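Local coordinates for extracellular serine protease (Aeromonas sobria, PDB 3WQB), which cleaves peptide bonds after paired basic residues as a calcium-binding secreted serine protease of the furin subfamily, and probably acts as a virulence factor on host plasma proteins, at residues Val74-Asp79 and Ala139-Phe144; Val173-Tyr178 and Ala338-Ser343. The protein carries 1 engineered substitution. All coordinates share one frame; numbering follows the deposited sequence.

Interaction 1: Val74-Asp79 and Ala139-Phe144; sequences VAVVDD and AQLQGF
The Phe144 ring lies beside the strand Val74-Val77 and turns its edge to Ala75, whose CB sits near the ring plane, 4.1 Å from CE2. With CG anti to its carbonyl carbon (chi1 -59°), Phe144 holds the ring over the same face of the sheet as Ala75 and Val77, and Val77 CG2 approaches CD2 obliquely. The opposite face of the sheet is lined by Val74, Val76 and Leu141. There Leu141 brings CD2 to within 4.0 Å of Val76 CG2, the two side chains crossing at a slant, while the same methyl also reaches Val74 CB. Gly143, paired with Val76, adds no side chain to this face.

Between the two faces the backbones form a parallel ladder of five hydrogen bonds. Val74 N donates to Gln140 O almost straight (2.8 Å, 178°), and Val76 N meets Gln142 O at 2.8 Å. In the other direction Gln142 N binds Val74 O, and Phe144 N binds Val76 O at 3.0 Å. The last rung runs from Asp78 N to Phe144 O, also 3.0 Å, so the pairing extends to the residue just beyond Val77 and holds the backbone of Asp78, predicted to belong to the charge relay system. Asp78 OD1 accepts from Asp79 N and is also hydrogen-bonded to ND1 of His115, the predicted relay histidine.

The pair forms one edge of the parallel sheet of the subtilisin domain, with strand 140-144 outermost and strand 173-179 on the far side of 73-77. Helix 115-124 packs against Val74 and Val76, whereas helix 155-164 covers Val77 and Phe144 on the other face.

Interaction 2: Val173-Tyr178 and Ala338-Ser343; sequences VFNQSY and ATPSTS
One hydrogen bond joins Val173-Tyr178 to Ala338-Ser343: Ser343 OG donates to Asn175 OD1 at 2.7 Å, lying in the carbonyl plane on a lone pair. Asn175 reaches across because its CG stands anti to the backbone N (chi1 -173°), which extends the amide toward the helix. The other end of the amide is tied within 173-178, ND2 giving a bond of 3.0 Å to Ser177 OG close to the amide plane. Held at both ends, the amide has its rotation fixed in a buried setting. Ser177 OG makes a second tie to the same helix through its hydrogen bond with Ala336 O.

Van der Waals contacts fill in around these bonds. Asn175 OD1 lies 3.1 Å from Pro340 CA, and Thr339 CG2 lies over one face of the Asn175 amide, 3.4 Å from OD1. Pro340 CD packs on Ser177 OG at 3.4 Å, and Val173 CG1 rests on Ser343 near the other end of the contact.

The strand and helix run nearly antiparallel, their axes 8.0 Å apart. This is the packing of the central subtilase helix on the parallel sheet; Ala336, an engineered residue at the predicted serine position of the charge relay system, lies in the first turn of the same helix, two residues before Ala338 and beside Ser177.

How the interactions relate
From the N terminus, strand 73-77 comes first, and interaction 1 closes a loop of 59 residues, including helix 115-124, when strand 140-144 pairs with it. The chain then passes through helix 155-164 to strand 173-179, and interaction 2 closes a much longer loop on helix 335-352. The loops follow in series, neither nesting nor crossing. The contacts nevertheless meet in space, about 10 Å apart between centres, because strands 73-77 and 173-179 are sheet neighbours: Ala75 O probably accepts a hydrogen bond from Asn175 N at 2.8 Å. Together they join the sheet edge to the central helix, and the predicted charge-relay positions Asp78 and Ala336 lie near where they meet.

Interaction 1: Val74-Asp79 and Ala139-Phe144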
loop_
_atom_site.group_PDB
_atom_site.type_symbol
_atom_site.label_atom_id
_atom_site.label_comp_id
_atom_site.label_asym_id
_atom_site.label_seq_id
_atom_site.Cartn_x
_atom_site.Cartn_y
_atom_site.Cartn_z
ATOM N N VAL A 74 5.590 6.044 -16.299
ATOM C CA VAL A 74 4.830 5.498 -15.185
ATOM C C VAL A 74 4.170 4.180 -15.588
ATOM O O VAL A 74 3.477 4.118 -16.611
ATOM C CB VAL A 74 3.731 6.483 -14.709
ATOM C CG1 VAL A 74 3.016 5.932 -13.486
ATOM C CG2 VAL A 74 4.310 7.857 -14.388
ATOM N N ALA A 75 4.369 3.136 -14.777
ATOM C CA ALA A 75 3.672 1.856 -14.957
ATOM C C ALA A 75 2.462 1.788 -14.036
ATOM O O ALA A 75 2.585 1.996 -12.827
ATOM C CB ALA A 75 4.597 0.693 -14.659
ATOM N N VAL A 76 1.307 1.468 -14.606
ATOM C CA VAL A 76 0.092 1.264 -13.830
ATOM C C VAL A 76 -0.176 -0.229 -13.763
ATOM O O VAL A 76 -0.589 -0.854 -14.749
ATOM C CB VAL A 76 -1.087 2.048 -14.438
ATOM C CG1 VAL A 76 -2.362 1.786 -13.678
ATOM C CG2 VAL A 76 -0.771 3.539 -14.417
ATOM N N VAL A 77 0.119 -0.805 -12.604
ATOM C CA VAL A 77 -0.033 -2.238 -12.370
ATOM C C VAL A 77 -1.383 -2.398 -11.672
ATOM O O VAL A 77 -1.540 -2.093 -10.497
ATOM C CB VAL A 77 1.150 -2.790 -11.539
ATOM C CG1 VAL A 77 1.043 -4.304 -11.371
ATOM C CG2 VAL A 77 2.483 -2.415 -12.198
ATOM N N ASP A 78 -2.385 -2.826 -12.425
ATOM C CA ASP A 78 -3.759 -2.690 -11.952
ATOM C C ASP A 78 -4.679 -3.673 -12.687
ATOM O O ASP A 78 -4.226 -4.733 -13.100
ATOM C CB ASP A 78 -4.199 -1.223 -12.109
ATOM C CG ASP A 78 -5.206 -0.790 -11.069
ATOM O OD1 ASP A 78 -6.374 -1.220 -11.157
ATOM O OD2 ASP A 78 -4.843 0.009 -10.174
ATOM N N ASP A 79 -5.963 -3.345 -12.836
ATOM C CA ASP A 79 -6.913 -4.286 -13.433
ATOM C C ASP A 79 -6.983 -4.206 -14.957
ATOM O O ASP A 79 -7.673 -5.001 -15.589
ATOM C CB ASP A 79 -8.306 -4.120 -12.807
ATOM C CG ASP A 79 -9.005 -2.830 -13.228
ATOM O OD1 ASP A 79 -8.424 -2.025 -13.994
ATOM O OD2 ASP A 79 -10.169 -2.633 -12.809
ATOM N N ALA A 139 3.378 12.915 -18.634
ATOM C CA ALA A 139 3.970 11.621 -18.298
ATOM C C ALA A 139 3.478 10.549 -19.278
ATOM O O ALA A 139 2.424 10.710 -19.911
ATOM C CB ALA A 139 3.649 11.245 -16.857
ATOM N N GLN A 140 4.237 9.462 -19.394
ATOM C CA GLN A 140 3.900 8.369 -20.318
ATOM C C GLN A 140 3.518 7.117 -19.550
ATOM O O GLN A 140 4.189 6.751 -18.593
ATOM C CB GLN A 140 5.064 8.075 -21.263
ATOM C CG GLN A 140 5.392 9.218 -22.216
ATOM C CD GLN A 140 4.819 9.016 -23.602
ATOM O OE1 GLN A 140 3.691 9.415 -23.886
ATOM N NE2 GLN A 140 5.607 8.407 -24.483
ATOM N N LEU A 141 2.451 6.460 -19.994
ATOM C CA LEU A 141 1.875 5.320 -19.273
ATOM C C LEU A 141 2.084 3.980 -19.954
ATOM O O LEU A 141 2.064 3.880 -21.195
ATOM C CB LEU A 141 0.365 5.499 -19.131
ATOM C CG LEU A 141 -0.162 6.725 -18.404
ATOM C CD1 LEU A 141 -1.632 6.922 -18.764
ATOM C CD2 LEU A 141 0.041 6.540 -16.912
ATOM N N GLN A 142 2.277 2.954 -19.129
ATOM C CA GLN A 142 2.068 1.570 -19.534
ATOM C C GLN A 142 1.068 0.940 -18.579
ATOM O O GLN A 142 0.992 1.323 -17.409
ATOM C CB GLN A 142 3.356 0.763 -19.438
ATOM C CG GLN A 142 4.417 1.081 -20.449
ATOM C CD GLN A 142 5.704 0.364 -20.102
ATOM O OE1 GLN A 142 5.962 0.051 -18.930
ATOM N NE2 GLN A 142 6.519 0.091 -21.115
ATOM N N GLY A 143 0.320 -0.045 -19.065
ATOM C CA GLY A 143 -0.613 -0.782 -18.208
ATOM C C GLY A 143 -0.316 -2.271 -18.184
ATOM O O GLY A 143 0.023 -2.859 -19.215
ATOM N N PHE A 144 -0.450 -2.876 -17.006
ATOM C CA PHE A 144 -0.259 -4.314 -16.839
ATOM C C PHE A 144 -1.426 -4.783 -15.986
ATOM O O PHE A 144 -1.542 -4.385 -14.827
ATOM C CB PHE A 144 1.083 -4.601 -16.160
ATOM C CG PHE A 144 2.253 -4.061 -16.915
ATOM C CD1 PHE A 144 2.784 -4.763 -17.985
ATOM C CD2 PHE A 144 2.817 -2.839 -16.568
ATOM C CE1 PHE A 144 3.862 -4.259 -18.719
ATOM C CE2 PHE A 144 3.889 -2.335 -17.285
ATOM C CZ PHE A 144 4.410 -3.037 -18.365
#

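Interaction 2: Val173-Tyr178 and Ala338-Ser343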
loop_
_atom_site.group_PDB
_atom_site.type_symbol
_atom_site.label_atom_id
_atom_site.label_comp_id
_atom_site.label_asym_id
_atom_site.label_seq_id
_atom_site.Cartn_x
_atom_site.Cartn_y
_atom_site.Cartn_z
ATOM N N VAL A 173 8.279 5.399 -12.217
ATOM C CA VAL A 173 7.245 5.319 -11.183
ATOM C C VAL A 173 6.469 4.029 -11.411
ATOM O O VAL A 173 6.057 3.736 -12.534
ATOM C CB VAL A 173 6.285 6.539 -11.211
ATOM C CG1 VAL A 173 5.292 6.447 -10.076
ATOM C CG2 VAL A 173 7.062 7.852 -11.110
ATOM N N PHE A 174 6.279 3.258 -10.346
ATOM C CA PHE A 174 5.407 2.074 -10.389
ATOM C C PHE A 174 4.226 2.307 -9.483
ATOM O O PHE A 174 4.374 2.365 -8.262
ATOM C CB PHE A 174 6.164 0.809 -9.978
ATOM C CG PHE A 174 7.210 0.400 -10.970
ATOM C CD1 PHE A 174 8.510 0.879 -10.877
ATOM C CD2 PHE A 174 6.883 -0.456 -12.021
ATOM C CE1 PHE A 174 9.477 0.507 -11.824
ATOM C CE2 PHE A 174 7.833 -0.827 -12.967
ATOM C CZ PHE A 174 9.136 -0.346 -12.868
ATOM N N ASN A 175 3.063 2.483 -10.101
ATOM C CA ASN A 175 1.837 2.740 -9.365
ATOM C C ASN A 175 1.133 1.451 -8.971
ATOM O O ASN A 175 0.762 0.665 -9.836
ATOM C CB ASN A 175 0.904 3.608 -10.212
ATOM C CG ASN A 175 -0.313 4.056 -9.443
ATOM O OD1 ASN A 175 -0.348 5.180 -8.941
ATOM N ND2 ASN A 175 -1.311 3.179 -9.329
ATOM N N GLN A 176 0.980 1.235 -7.664
ATOM C CA GLN A 176 0.354 0.020 -7.136
ATOM C C GLN A 176 -0.866 0.362 -6.280
ATOM O O GLN A 176 -0.783 0.450 -5.040
ATOM C CB GLN A 176 1.340 -0.786 -6.310
ATOM C CG GLN A 176 2.607 -1.132 -7.042
ATOM C CD GLN A 176 3.633 -1.614 -6.068
ATOM O OE1 GLN A 176 3.769 -2.823 -5.825
ATOM N NE2 GLN A 176 4.303 -0.662 -5.416
ATOM N N SER A 177 -1.992 0.574 -6.958
ATOM C CA SER A 177 -3.251 0.925 -6.302
ATOM C C SER A 177 -3.962 -0.324 -5.783
ATOM O O SER A 177 -5.162 -0.528 -6.035
ATOM C CB SER A 177 -4.147 1.680 -7.280
ATOM O OG SER A 177 -3.675 3.002 -7.478
ATOM N N TYR A 178 -3.216 -1.163 -5.065
ATOM C CA TYR A 178 -3.721 -2.449 -4.597
ATOM C C TYR A 178 -3.078 -2.855 -3.279
ATOM O O TYR A 178 -2.111 -2.239 -2.836
ATOM C CB TYR A 178 -3.530 -3.544 -5.668
ATOM C CG TYR A 178 -2.099 -3.758 -6.112
ATOM C CD1 TYR A 178 -1.184 -4.455 -5.307
ATOM C CD2 TYR A 178 -1.669 -3.302 -7.358
ATOM C CE1 TYR A 178 0.133 -4.662 -5.718
ATOM C CE2 TYR A 178 -0.359 -3.507 -7.783
ATOM C CZ TYR A 178 0.533 -4.187 -6.958
ATOM O OH TYR A 178 1.828 -4.390 -7.369
ATOM N N ALA A 338 -5.322 7.894 -3.930
ATOM C CA ALA A 338 -4.191 8.539 -3.268
ATOM C C ALA A 338 -2.874 8.119 -3.921
ATOM O O ALA A 338 -1.942 8.921 -4.044
ATOM C CB ALA A 338 -4.186 8.211 -1.800
ATOM N N THR A 339 -2.827 6.863 -4.356
ATOM C CA THR A 339 -1.633 6.303 -4.971
ATOM C C THR A 339 -1.273 7.029 -6.280
ATOM O O THR A 339 -0.156 7.540 -6.383
ATOM C CB THR A 339 -1.767 4.761 -5.104
ATOM O OG1 THR A 339 -1.910 4.199 -3.792
ATOM C CG2 THR A 339 -0.542 4.158 -5.752
ATOM N N PRO A 340 -2.211 7.122 -7.261
ATOM C CA PRO A 340 -1.872 7.875 -8.483
ATOM C C PRO A 340 -1.722 9.376 -8.241
ATOM O O PRO A 340 -1.009 10.036 -8.983
ATOM C CB PRO A 340 -3.048 7.579 -9.430
ATOM C CG PRO A 340 -4.174 7.160 -8.528
ATOM C CD PRO A 340 -3.473 6.382 -7.430
ATOM N N SER A 341 -2.385 9.907 -7.220
ATOM C CA SER A 341 -2.131 11.300 -6.833
ATOM C C SER A 341 -0.659 11.512 -6.482
ATOM O O SER A 341 -0.058 12.506 -6.873
ATOM C CB SER A 341 -3.048 11.719 -5.689
ATOM O OG SER A 341 -4.399 11.733 -6.116
ATOM N N THR A 342 -0.094 10.548 -5.766
ATOM C CA THR A 342 1.311 10.567 -5.390
ATOM C C THR A 342 2.222 10.245 -6.578
ATOM O O THR A 342 3.255 10.888 -6.746
ATOM C CB THR A 342 1.549 9.605 -4.211
ATOM O OG1 THR A 342 0.668 9.969 -3.138
ATOM C CG2 THR A 342 2.985 9.654 -3.723
ATOM N N SER A 343 1.829 9.272 -7.407
ATOM C CA SER A 343 2.571 8.949 -8.637
ATOM C C SER A 343 2.692 10.177 -9.529
ATOM O O SER A 343 3.762 10.465 -10.057
ATOM C CB SER A 343 1.891 7.802 -9.395
ATOM O OG SER A 343 1.985 6.600 -8.648
#